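Local coordinates for glycogen synthase (Cyanobacterium sp. CLg1, PDB 6GNF), which belongs to the starch and glycogen synthase family of two-domain glycosyltransferases and holds ADP and a glycan in the pocket between its domains, at residues F353-R358 with L428-F433; V383-G388 with K415-I420; D366-A371 with D493-G498. All blocks are in the same frame, centred on the assembly; numbering follows the deposited sequence.

Interaction 1. Residues F353-R358 with L428-F433; sequences FGFIGR and LMPSRF. With ADP (adenosine-5'-diphosphate), chain F; AC1 (4,6-dideoxy-4-{[(1S,4R,5S,6S)-4,5,6-trihydroxy-3-(hydroxymethyl)cyclohex-2-en-1-yl]amino}-alpha-D-glucopyranose), chain D.
Gly354 O accepts a hydrogen bond from Leu428 N, the single direct backbone bond between 353-358 and 428-433, 2.9 Å long and nearly straight at 173°. One water carries the pairing on where the two chains part: Ile356 N donates to it and the water donates to Leu428 O. Leu428 O also lies at the edge of the Phe355 ring, 3.3 Å from Phe355 CD2. Strands 352-356 and 426-429 are neighbours in the parallel sheet of a Rossmann-like domain, the C-terminal half of a GT-B fold, and the loop after the first strand runs into the ligand pocket. There Arg358 turns a bent side chain (chi3 -73°) to the ADP, with the phosphorus PB in the guanidinium plane. Arg358 NE donates to ADP O3B at 2.9 Å, and Arg358 NH2 donates to ADP O1B at 3.0 Å. Glu360 forms a salt bridge with Arg358 NH1. Ile356 CG2 packs 3.6 Å from ADP C4. Apolar contact is modest: Phe353 CD2 meets Leu428 CD1 at 4.1 Å, and Pro430 CD reaches the Phe355 ring edge, 4.0 Å from Phe355 CD2.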
loop_
_atom_site.group_PDB
_atom_site.type_symbol
_atom_site.label_atom_id
_atom_site.label_comp_id
_atom_site.label_asym_id
_atom_site.label_seq_id
_atom_site.Cartn_x
_atom_site.Cartn_y
_atom_site.Cartn_z
ATOM N N PHE A 353 -7.397 20.957 -8.845
ATOM C CA PHE A 353 -7.156 19.512 -8.807
ATOM C C PHE A 353 -5.847 19.216 -8.081
ATOM O O PHE A 353 -4.836 19.867 -8.327
ATOM C CB PHE A 353 -7.049 18.954 -10.227
ATOM C CG PHE A 353 -8.340 18.971 -10.990
ATOM C CD1 PHE A 353 -8.737 20.102 -11.679
ATOM C CD2 PHE A 353 -9.149 17.842 -11.036
ATOM C CE1 PHE A 353 -9.925 20.116 -12.393
ATOM C CE2 PHE A 353 -10.339 17.847 -11.745
ATOM C CZ PHE A 353 -10.729 18.985 -12.426
ATOM N N GLY A 354 -5.863 18.227 -7.194
ATOM C CA GLY A 354 -4.675 17.847 -6.434
ATOM C C GLY A 354 -4.289 16.391 -6.634
ATOM O O GLY A 354 -5.141 15.503 -6.589
ATOM N N PHE A 355 -2.998 16.147 -6.852
ATOM C CA PHE A 355 -2.461 14.790 -6.943
ATOM C C PHE A 355 -1.414 14.578 -5.859
ATOM O O PHE A 355 -0.550 15.424 -5.639
ATOM C CB PHE A 355 -1.839 14.542 -8.322
ATOM C CG PHE A 355 -1.058 13.256 -8.411
ATOM C CD1 PHE A 355 0.270 13.203 -8.010
ATOM C CD2 PHE A 355 -1.652 12.097 -8.896
ATOM C CE1 PHE A 355 0.990 12.020 -8.084
ATOM C CE2 PHE A 355 -0.936 10.917 -8.983
ATOM C CZ PHE A 355 0.387 10.879 -8.573
ATOM N N ILE A 356 -1.501 13.451 -5.173
ATOM C CA ILE A 356 -0.483 13.060 -4.212
ATOM C C ILE A 356 -0.170 11.596 -4.449
ATOM O O ILE A 356 -1.051 10.757 -4.334
ATOM C CB ILE A 356 -0.957 13.228 -2.757
ATOM C CG1 ILE A 356 -1.557 14.618 -2.532
ATOM C CG2 ILE A 356 0.204 12.998 -1.801
ATOM C CD1 ILE A 356 -2.307 14.749 -1.225
ATOM N N GLY A 357 1.069 11.279 -4.802
ATOM C CA GLY A 357 1.436 9.877 -4.977
ATOM C C GLY A 357 2.822 9.644 -5.517
ATOM O O GLY A 357 3.461 10.554 -6.016
ATOM N N ARG A 358 3.278 8.400 -5.398
ATOM C CA ARG A 358 4.553 7.961 -5.967
ATOM C C ARG A 358 4.607 8.348 -7.440
ATOM O O ARG A 358 3.597 8.271 -8.145
ATOM C CB ARG A 358 4.719 6.441 -5.805
ATOM C CG ARG A 358 4.866 5.993 -4.354
ATOM C CD ARG A 358 5.024 4.485 -4.187
ATOM N NE ARG A 358 3.786 3.734 -4.428
ATOM C CZ ARG A 358 3.539 2.961 -5.492
ATOM N NH1 ARG A 358 4.439 2.803 -6.467
ATOM N NH2 ARG A 358 2.376 2.339 -5.597
ATOM N N LEU A 428 -7.259 13.993 -7.769
ATOM C CA LEU A 428 -7.020 13.439 -9.096
ATOM C C LEU A 428 -6.112 12.216 -9.032
ATOM O O LEU A 428 -4.955 12.324 -8.615
ATOM C CB LEU A 428 -6.377 14.519 -9.961
ATOM C CG LEU A 428 -6.210 14.286 -11.459
ATOM C CD1 LEU A 428 -7.560 14.264 -12.149
ATOM C CD2 LEU A 428 -5.333 15.377 -12.056
ATOM N N MET A 429 -6.648 11.050 -9.413
ATOM C CA MET A 429 -5.905 9.786 -9.374
ATOM C C MET A 429 -6.001 9.020 -10.697
ATOM O O MET A 429 -6.809 8.097 -10.828
ATOM C CB MET A 429 -6.435 8.900 -8.248
ATOM C CG MET A 429 -6.403 9.553 -6.876
ATOM S SD MET A 429 -7.027 8.450 -5.601
ATOM C CE MET A 429 -5.745 7.215 -5.564
ATOM N N PRO A 430 -5.134 9.355 -11.667
ATOM C CA PRO A 430 -5.114 8.677 -12.960
ATOM C C PRO A 430 -4.313 7.374 -12.922
ATOM O O PRO A 430 -3.384 7.186 -13.713
ATOM C CB PRO A 430 -4.439 9.709 -13.862
ATOM C CG PRO A 430 -3.471 10.384 -12.959
ATOM C CD PRO A 430 -4.135 10.437 -11.609
ATOM N N SER A 431 -4.679 6.482 -12.006
ATOM C CA SER A 431 -3.948 5.240 -11.814
ATOM C C SER A 431 -4.171 4.277 -12.977
ATOM O O SER A 431 -5.270 4.182 -13.511
ATOM C CB SER A 431 -4.364 4.566 -10.502
ATOM O OG SER A 431 -4.125 5.423 -9.399
ATOM N N ARG A 432 -3.117 3.560 -13.355
ATOM C CA ARG A 432 -3.208 2.504 -14.359
ATOM C C ARG A 432 -3.705 1.195 -13.749
ATOM O O ARG A 432 -4.319 0.385 -14.430
ATOM C CB ARG A 432 -1.855 2.293 -15.037
ATOM C CG ARG A 432 -1.417 3.484 -15.878
ATOM C CD ARG A 432 -0.151 3.187 -16.659
ATOM N NE ARG A 432 0.147 4.245 -17.631
ATOM C CZ ARG A 432 0.903 5.322 -17.409
ATOM N NH1 ARG A 432 1.477 5.532 -16.233
ATOM N NH2 ARG A 432 1.086 6.205 -18.382
ATOM N N PHE A 433 -3.384 0.967 -12.484
ATOM C CA PHE A 433 -4.029 -0.072 -11.683
ATOM C C PHE A 433 -3.989 0.389 -10.226
ATOM O O PHE A 433 -3.085 1.139 -9.834
ATOM C CB PHE A 433 -3.338 -1.424 -11.868
ATOM C CG PHE A 433 -1.865 -1.394 -11.580
ATOM C CD1 PHE A 433 -0.960 -1.004 -12.559
ATOM C CD2 PHE A 433 -1.379 -1.752 -10.326
ATOM C CE1 PHE A 433 0.401 -0.975 -12.298
ATOM C CE2 PHE A 433 -0.018 -1.723 -10.056
ATOM C CZ PHE A 433 0.872 -1.328 -11.044
HETATM P PB ADP F . 0.245 3.391 -2.584
HETATM O O1B ADP F . -0.056 2.585 -3.820
HETATM O O2B ADP F . 0.058 2.621 -1.306
HETATM O O3B ADP F . 1.517 4.189 -2.681
HETATM P PA ADP F . -2.119 4.635 -1.498
HETATM O O1A ADP F . -2.713 3.282 -1.128
HETATM O O2A ADP F . -3.010 5.772 -1.980
HETATM O O3A ADP F . -0.944 4.484 -2.604
HETATM O "O5'" ADP F . -1.273 5.184 -0.235
HETATM C "C5'" ADP F . -0.232 6.154 -0.394
HETATM C "C4'" ADP F . -0.214 7.027 0.856
HETATM O "O4'" ADP F . 0.966 7.829 0.937
HETATM C "C3'" ADP F . -1.386 7.986 0.850
HETATM O "O3'" ADP F . -1.938 8.006 2.170
HETATM C "C2'" ADP F . -0.792 9.317 0.446
HETATM O "O2'" ADP F . -1.491 10.356 1.123
HETATM C "C1'" ADP F . 0.660 9.224 0.880
HETATM N N9 ADP F . 1.665 9.862 -0.014
HETATM C C8 ADP F . 2.084 9.408 -1.215
HETATM N N7 ADP F . 3.040 10.220 -1.744
HETATM C C5 ADP F . 3.255 11.211 -0.862
HETATM C C6 ADP F . 4.122 12.404 -0.775
HETATM N N6 ADP F . 4.980 12.717 -1.766
HETATM N N1 ADP F . 4.030 13.182 0.325
HETATM C C2 ADP F . 3.183 12.905 1.330
HETATM N N3 ADP F . 2.369 11.834 1.315
HETATM C C4 ADP F . 2.356 10.965 0.276
HETATM C C1 AC1 D . 4.794 -1.654 -1.109
HETATM O O2 AC1 D . 4.047 -3.972 -1.060
HETATM C C2 AC1 D . 3.626 -2.608 -0.855
HETATM C C4A AC1 D . -3.266 -0.201 -1.694
HETATM C C3 AC1 D . 2.420 -2.277 -1.736
HETATM O O3 AC1 D . 1.336 -3.100 -1.291
HETATM C C4 AC1 D . 2.050 -0.779 -1.663
HETATM N N4A AC1 D . 0.882 -0.386 -2.487
HETATM C C5 AC1 D . 3.311 0.011 -2.046
HETATM O O5 AC1 D . 4.361 -0.285 -1.116
HETATM C C6 AC1 D . 3.105 1.517 -2.035
HETATM C C1B AC1 D . -0.463 -0.958 -2.391
HETATM C C2B AC1 D . -1.482 -0.418 -3.438
HETATM O O2B AC1 D . -0.898 0.427 -4.425
HETATM C C3B AC1 D . -2.625 0.414 -2.902
HETATM O O3B AC1 D . -3.634 0.522 -3.906
HETATM O O4 AC1 D . -4.174 0.779 -1.178
HETATM C C5B AC1 D . -2.229 -0.564 -0.663
HETATM C C7B AC1 D . -0.976 -0.850 -0.976
HETATM C C6B AC1 D . -2.651 -0.650 0.770
HETATM O O6B AC1 D . -3.688 -1.630 0.837
HETATM O O HOH W 1 -3.745 11.784 -6.111
#

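Interaction 2. Residues V383-G388 with K415-I420; sequences VILGIG and KLAHFI. With ADP (adenosine-5'-diphosphate), chain F.
Leu385 and Val383, alternate residues of strand 381-385, both direct their side chains at helix 414-423, where Leu416, Ala417 and Ile420 receive them. Leu385 divides its branches between the partners. Its CG is anti to the backbone N (chi1 175°), which points the branched end into the region shared by helix and ADP: Leu385 CD1 approaches Leu416 CD2 at 4.0 Å, the two leucines lying at a slant to one another, whereas Leu385 CD2 rests against the helix backbone at Ala417, 3.7 Å from Ala417 N and 4.0 Å from Ala417 CB. Ile420, about one turn on along the helix, enters between the two strand side chains. Its CD1 touches Val383 CG1 at 3.7 Å and Leu385 CB at 3.9 Å, and thus bridges successive inward-facing positions of the strand. The helix packs on one face of the parallel sheet in the Rossmann-like C-terminal domain of this GT-B protein, running roughly against the strand at 147° with the segment axes 9.8 Å apart. Ile356 of the adjacent strand 352-356 extends the same apolar layer. At the carboxyl end of the strand this layer becomes the wall of the adenine site: Leu385 CD2 is 3.7 Å from ADP N1, and Ala417 CB approaches ADP C2. Where the chain leaves the strand, Gly386 CA comes near ADP N6.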
loop_
_atom_site.group_PDB
_atom_site.type_symbol
_atom_site.label_atom_id
_atom_site.label_comp_id
_atom_site.label_asym_id
_atom_site.label_seq_id
_atom_site.Cartn_x
_atom_site.Cartn_y
_atom_site.Cartn_z
ATOM N N VAL A 383 -2.170 20.871 -8.710
ATOM C CA VAL A 383 -1.054 20.747 -7.787
ATOM C C VAL A 383 -0.655 19.282 -7.734
ATOM O O VAL A 383 -1.517 18.413 -7.613
ATOM C CB VAL A 383 -1.430 21.251 -6.385
ATOM C CG1 VAL A 383 -0.267 21.077 -5.426
ATOM C CG2 VAL A 383 -1.847 22.714 -6.456
ATOM N N ILE A 384 0.647 19.016 -7.854
ATOM C CA ILE A 384 1.162 17.649 -7.940
ATOM C C ILE A 384 2.281 17.421 -6.926
ATOM O O ILE A 384 3.295 18.111 -6.948
ATOM C CB ILE A 384 1.718 17.355 -9.347
ATOM C CG1 ILE A 384 0.767 17.850 -10.435
ATOM C CG2 ILE A 384 1.962 15.863 -9.514
ATOM C CD1 ILE A 384 1.393 17.884 -11.810
ATOM N N LEU A 385 2.089 16.448 -6.043
ATOM C CA LEU A 385 3.056 16.142 -4.995
ATOM C C LEU A 385 3.466 14.671 -5.069
ATOM O O LEU A 385 2.619 13.792 -4.966
ATOM C CB LEU A 385 2.448 16.451 -3.622
ATOM C CG LEU A 385 3.273 16.082 -2.381
ATOM C CD1 LEU A 385 4.547 16.917 -2.310
ATOM C CD2 LEU A 385 2.447 16.247 -1.113
ATOM N N GLY A 386 4.766 14.414 -5.207
ATOM C CA GLY A 386 5.275 13.044 -5.302
ATOM C C GLY A 386 6.786 12.911 -5.416
ATOM O O GLY A 386 7.479 13.866 -5.749
ATOM N N ILE A 387 7.285 11.710 -5.134
ATOM C CA ILE A 387 8.694 11.357 -5.342
ATOM C C ILE A 387 8.839 10.008 -6.066
ATOM O O ILE A 387 7.981 9.133 -5.945
ATOM C CB ILE A 387 9.477 11.302 -4.010
ATOM C CG1 ILE A 387 8.788 10.381 -2.996
ATOM C CG2 ILE A 387 9.620 12.697 -3.437
ATOM C CD1 ILE A 387 9.697 9.916 -1.881
ATOM N N GLY A 388 9.948 9.841 -6.781
ATOM C CA GLY A 388 10.229 8.592 -7.499
ATOM C C GLY A 388 11.416 8.713 -8.437
ATOM O O GLY A 388 12.564 8.751 -7.990
ATOM N N LYS A 415 2.810 18.005 5.529
ATOM C CA LYS A 415 2.148 19.297 5.652
ATOM C C LYS A 415 1.467 19.708 4.342
ATOM O O LYS A 415 0.310 20.131 4.347
ATOM C CB LYS A 415 3.155 20.364 6.093
ATOM C CG LYS A 415 2.572 21.753 6.293
ATOM C CD LYS A 415 3.539 22.619 7.087
ATOM C CE LYS A 415 3.080 24.065 7.178
ATOM N NZ LYS A 415 3.301 24.807 5.904
ATOM N N LEU A 416 2.184 19.588 3.226
ATOM C CA LEU A 416 1.634 19.975 1.927
ATOM C C LEU A 416 0.552 18.992 1.467
ATOM O O LEU A 416 -0.412 19.383 0.817
ATOM C CB LEU A 416 2.739 20.093 0.879
ATOM C CG LEU A 416 2.336 20.731 -0.456
ATOM C CD1 LEU A 416 1.847 22.159 -0.264
ATOM C CD2 LEU A 416 3.495 20.703 -1.441
ATOM N N ALA A 417 0.710 17.719 1.800
ATOM C CA ALA A 417 -0.330 16.733 1.521
ATOM C C ALA A 417 -1.642 17.140 2.193
ATOM O O ALA A 417 -2.709 17.088 1.574
ATOM C CB ALA A 417 0.099 15.346 1.982
ATOM N N HIS A 418 -1.547 17.586 3.443
ATOM C CA HIS A 418 -2.713 18.028 4.192
ATOM C C HIS A 418 -3.321 19.273 3.549
ATOM O O HIS A 418 -4.540 19.354 3.357
ATOM C CB HIS A 418 -2.347 18.275 5.660
ATOM C CG HIS A 418 -2.306 17.025 6.481
ATOM N ND1 HIS A 418 -3.424 16.505 7.095
ATOM C CD2 HIS A 418 -1.293 16.172 6.766
ATOM C CE1 HIS A 418 -3.101 15.392 7.728
ATOM N NE2 HIS A 418 -1.814 15.168 7.544
ATOM N N PHE A 419 -2.478 20.239 3.208
ATOM C CA PHE A 419 -2.933 21.436 2.503
ATOM C C PHE A 419 -3.683 21.100 1.206
ATOM O O PHE A 419 -4.672 21.760 0.863
ATOM C CB PHE A 419 -1.757 22.355 2.164
ATOM C CG PHE A 419 -1.427 23.363 3.233
ATOM C CD1 PHE A 419 -1.108 22.958 4.520
ATOM C CD2 PHE A 419 -1.392 24.718 2.932
ATOM C CE1 PHE A 419 -0.785 23.886 5.493
ATOM C CE2 PHE A 419 -1.072 25.655 3.902
ATOM C CZ PHE A 419 -0.768 25.234 5.185
ATOM N N ILE A 420 -3.196 20.101 0.473
ATOM C CA ILE A 420 -3.794 19.728 -0.820
ATOM C C ILE A 420 -5.143 19.042 -0.616
ATOM O O ILE A 420 -6.123 19.371 -1.288
ATOM C CB ILE A 420 -2.852 18.825 -1.646
ATOM C CG1 ILE A 420 -1.679 19.649 -2.183
ATOM C CG2 ILE A 420 -3.590 18.179 -2.814
ATOM C CD1 ILE A 420 -0.473 18.814 -2.549
HETATM P PB ADP F . 0.245 3.391 -2.584
HETATM O O1B ADP F . -0.056 2.585 -3.820
HETATM O O2B ADP F . 0.058 2.621 -1.306
HETATM O O3B ADP F . 1.517 4.189 -2.681
HETATM P PA ADP F . -2.119 4.635 -1.498
HETATM O O1A ADP F . -2.713 3.282 -1.128
HETATM O O2A ADP F . -3.010 5.772 -1.980
HETATM O O3A ADP F . -0.944 4.484 -2.604
HETATM O "O5'" ADP F . -1.273 5.184 -0.235
HETATM C "C5'" ADP F . -0.232 6.154 -0.394
HETATM C "C4'" ADP F . -0.214 7.027 0.856
HETATM O "O4'" ADP F . 0.966 7.829 0.937
HETATM C "C3'" ADP F . -1.386 7.986 0.850
HETATM O "O3'" ADP F . -1.938 8.006 2.170
HETATM C "C2'" ADP F . -0.792 9.317 0.446
HETATM O "O2'" ADP F . -1.491 10.356 1.123
HETATM C "C1'" ADP F . 0.660 9.224 0.880
HETATM N N9 ADP F . 1.665 9.862 -0.014
HETATM C C8 ADP F . 2.084 9.408 -1.215
HETATM N N7 ADP F . 3.040 10.220 -1.744
HETATM C C5 ADP F . 3.255 11.211 -0.862
HETATM C C6 ADP F . 4.122 12.404 -0.775
HETATM N N6 ADP F . 4.980 12.717 -1.766
HETATM N N1 ADP F . 4.030 13.182 0.325
HETATM C C2 ADP F . 3.183 12.905 1.330
HETATM N N3 ADP F . 2.369 11.834 1.315
HETATM C C4 ADP F . 2.356 10.965 0.276
#

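Interaction 3. Residues D366-A371 with D493-G498; sequences DVIIAA and DAMIVG
Met495 carries most of the apolar contact between 366-371 and 493-498, reaching across from helix 485-503 to Val367, Ile368 and Ala371. Its chain is extended through chi1 and chi2 and then bends at chi3 (72°), which places the sulfur against two branched side chains and turns the terminal methyl toward Ala371. Met495 SD lies 3.9 Å from Ile368 CG1 and 4.0 Å from Val367 CG1. The two approaches differ: Ile368 lies across the methionine chain, roughly perpendicular to it, and Val367 runs alongside, pointing the other way. Met495 CE presses on Ala371 CB at 3.5 Å, tighter than an ordinary carbon-carbon contact, and also lies 4.1 Å from Ile368 CA. A looser contact, Ile496 CD1 to Ala371 CB at 4.5 Å, adds to the same patch. Both helices belong to the Rossmann-like C-terminal domain, where helix 365-370 follows strand 352-356 and Ile368 reaches back to Val382 and Ile384 of strand 381-385. Met495 itself also touches Met470. No hydrogen bond crosses between the two segments. Polar interactions lie around this apolar seam and involve other partners: Asp366 OD1 forms a salt bridge with Arg432 NH1, which comes from the loop following strand 426-429, and Asp493 OD1 forms one with Lys374 NZ.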
loop_
_atom_site.group_PDB
_atom_site.type_symbol
_atom_site.label_atom_id
_atom_site.label_comp_id
_atom_site.label_asym_id
_atom_site.label_seq_id
_atom_site.Cartn_x
_atom_site.Cartn_y
_atom_site.Cartn_z
ATOM N N ASP A 366 3.032 10.730 -14.827
ATOM C CA ASP A 366 3.528 11.063 -16.171
ATOM C C ASP A 366 2.417 11.557 -17.112
ATOM O O ASP A 366 2.665 12.389 -17.983
ATOM C CB ASP A 366 4.311 9.887 -16.791
ATOM C CG ASP A 366 3.454 8.643 -17.033
ATOM O OD1 ASP A 366 2.590 8.295 -16.188
ATOM O OD2 ASP A 366 3.667 7.990 -18.077
ATOM N N VAL A 367 1.204 11.047 -16.910
ATOM C CA VAL A 367 0.027 11.471 -17.673
ATOM C C VAL A 367 -0.335 12.924 -17.358
ATOM O O VAL A 367 -0.643 13.712 -18.270
ATOM C CB VAL A 367 -1.193 10.568 -17.370
ATOM C CG1 VAL A 367 -2.450 11.092 -18.051
ATOM C CG2 VAL A 367 -0.911 9.127 -17.780
ATOM N N ILE A 368 -0.283 13.284 -16.075
ATOM C CA ILE A 368 -0.645 14.641 -15.652
ATOM C C ILE A 368 0.320 15.653 -16.257
ATOM O O ILE A 368 -0.105 16.657 -16.828
ATOM C CB ILE A 368 -0.665 14.801 -14.115
ATOM C CG1 ILE A 368 -1.666 13.835 -13.479
ATOM C CG2 ILE A 368 -1.042 16.231 -13.735
ATOM C CD1 ILE A 368 -1.619 13.809 -11.965
ATOM N N ILE A 369 1.613 15.361 -16.164
ATOM C CA ILE A 369 2.642 16.239 -16.709
ATOM C C ILE A 369 2.499 16.383 -18.226
ATOM O O ILE A 369 2.579 17.490 -18.753
ATOM C CB ILE A 369 4.053 15.739 -16.338
ATOM C CG1 ILE A 369 4.289 15.931 -14.837
ATOM C CG2 ILE A 369 5.126 16.482 -17.128
ATOM C CD1 ILE A 369 5.455 15.135 -14.289
ATOM N N ALA A 370 2.268 15.269 -18.913
ATOM C CA ALA A 370 2.103 15.283 -20.368
ATOM C C ALA A 370 0.817 15.991 -20.802
ATOM O O ALA A 370 0.725 16.466 -21.934
ATOM C CB ALA A 370 2.133 13.866 -20.920
ATOM N N ALA A 371 -0.162 16.076 -19.903
ATOM C CA ALA A 371 -1.461 16.671 -20.222
ATOM C C ALA A 371 -1.467 18.197 -20.201
ATOM O O ALA A 371 -2.447 18.807 -20.630
ATOM C CB ALA A 371 -2.522 16.145 -19.263
ATOM N N ASP A 493 -5.907 12.029 -22.781
ATOM C CA ASP A 493 -7.280 12.215 -23.239
ATOM C C ASP A 493 -8.277 11.520 -22.302
ATOM O O ASP A 493 -9.311 12.077 -21.942
ATOM C CB ASP A 493 -7.431 11.697 -24.674
ATOM C CG ASP A 493 -6.594 12.498 -25.688
ATOM O OD1 ASP A 493 -6.270 13.681 -25.428
ATOM O OD2 ASP A 493 -6.263 11.954 -26.760
ATOM N N ALA A 494 -7.932 10.318 -21.853
ATOM C CA ALA A 494 -8.787 9.555 -20.945
ATOM C C ALA A 494 -8.970 10.259 -19.593
ATOM O O ALA A 494 -10.065 10.253 -19.025
ATOM C CB ALA A 494 -8.217 8.162 -20.749
ATOM N N MET A 495 -7.900 10.870 -19.091
ATOM C CA MET A 495 -7.956 11.609 -17.830
ATOM C C MET A 495 -8.847 12.834 -17.979
ATOM O O MET A 495 -9.713 13.088 -17.151
ATOM C CB MET A 495 -6.545 12.037 -17.399
ATOM C CG MET A 495 -6.490 12.831 -16.099
ATOM S SD MET A 495 -4.817 13.342 -15.661
ATOM C CE MET A 495 -4.527 14.623 -16.876
ATOM N N ILE A 496 -8.638 13.578 -19.055
ATOM C CA ILE A 496 -9.355 14.832 -19.286
ATOM C C ILE A 496 -10.867 14.633 -19.445
ATOM O O ILE A 496 -11.651 15.489 -19.039
ATOM C CB ILE A 496 -8.757 15.586 -20.491
ATOM C CG1 ILE A 496 -7.370 16.121 -20.111
ATOM C CG2 ILE A 496 -9.657 16.732 -20.932
ATOM C CD1 ILE A 496 -6.500 16.496 -21.290
ATOM N N VAL A 497 -11.276 13.508 -20.024
ATOM C CA VAL A 497 -12.696 13.159 -20.086
ATOM C C VAL A 497 -13.310 13.166 -18.684
ATOM O O VAL A 497 -14.388 13.737 -18.479
ATOM C CB VAL A 497 -12.923 11.791 -20.780
ATOM C CG1 VAL A 497 -14.320 11.244 -20.502
ATOM C CG2 VAL A 497 -12.702 11.924 -22.281
ATOM N N GLY A 498 -12.617 12.553 -17.725
ATOM C CA GLY A 498 -13.077 12.535 -16.339
ATOM C C GLY A 498 -13.098 13.915 -15.714
ATOM O O GLY A 498 -14.060 14.281 -15.038
#

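In the fold
All three contacts are buried and lie in the same Rossmann-like domain, but at different depths of its layered structure. Interaction 1 is within the parallel sheet and combines backbone and water-mediated bonds with a little side-chain packing; interactions 2 and 3 are side-chain packing, of a helix on a strand and of a helix on a helix. Interactions 1 and 2 join directly, since strands 352-356 and 381-385 are neighbours and Phe355 N and O probably bond to Val383 O and Leu385 N. Both also touch ADP, at the beta phosphate and adenine in the first and the adenine in the second. Interaction 3 is further out, linked to interaction 1 through Ile368, which packs on Phe355 and Pro430.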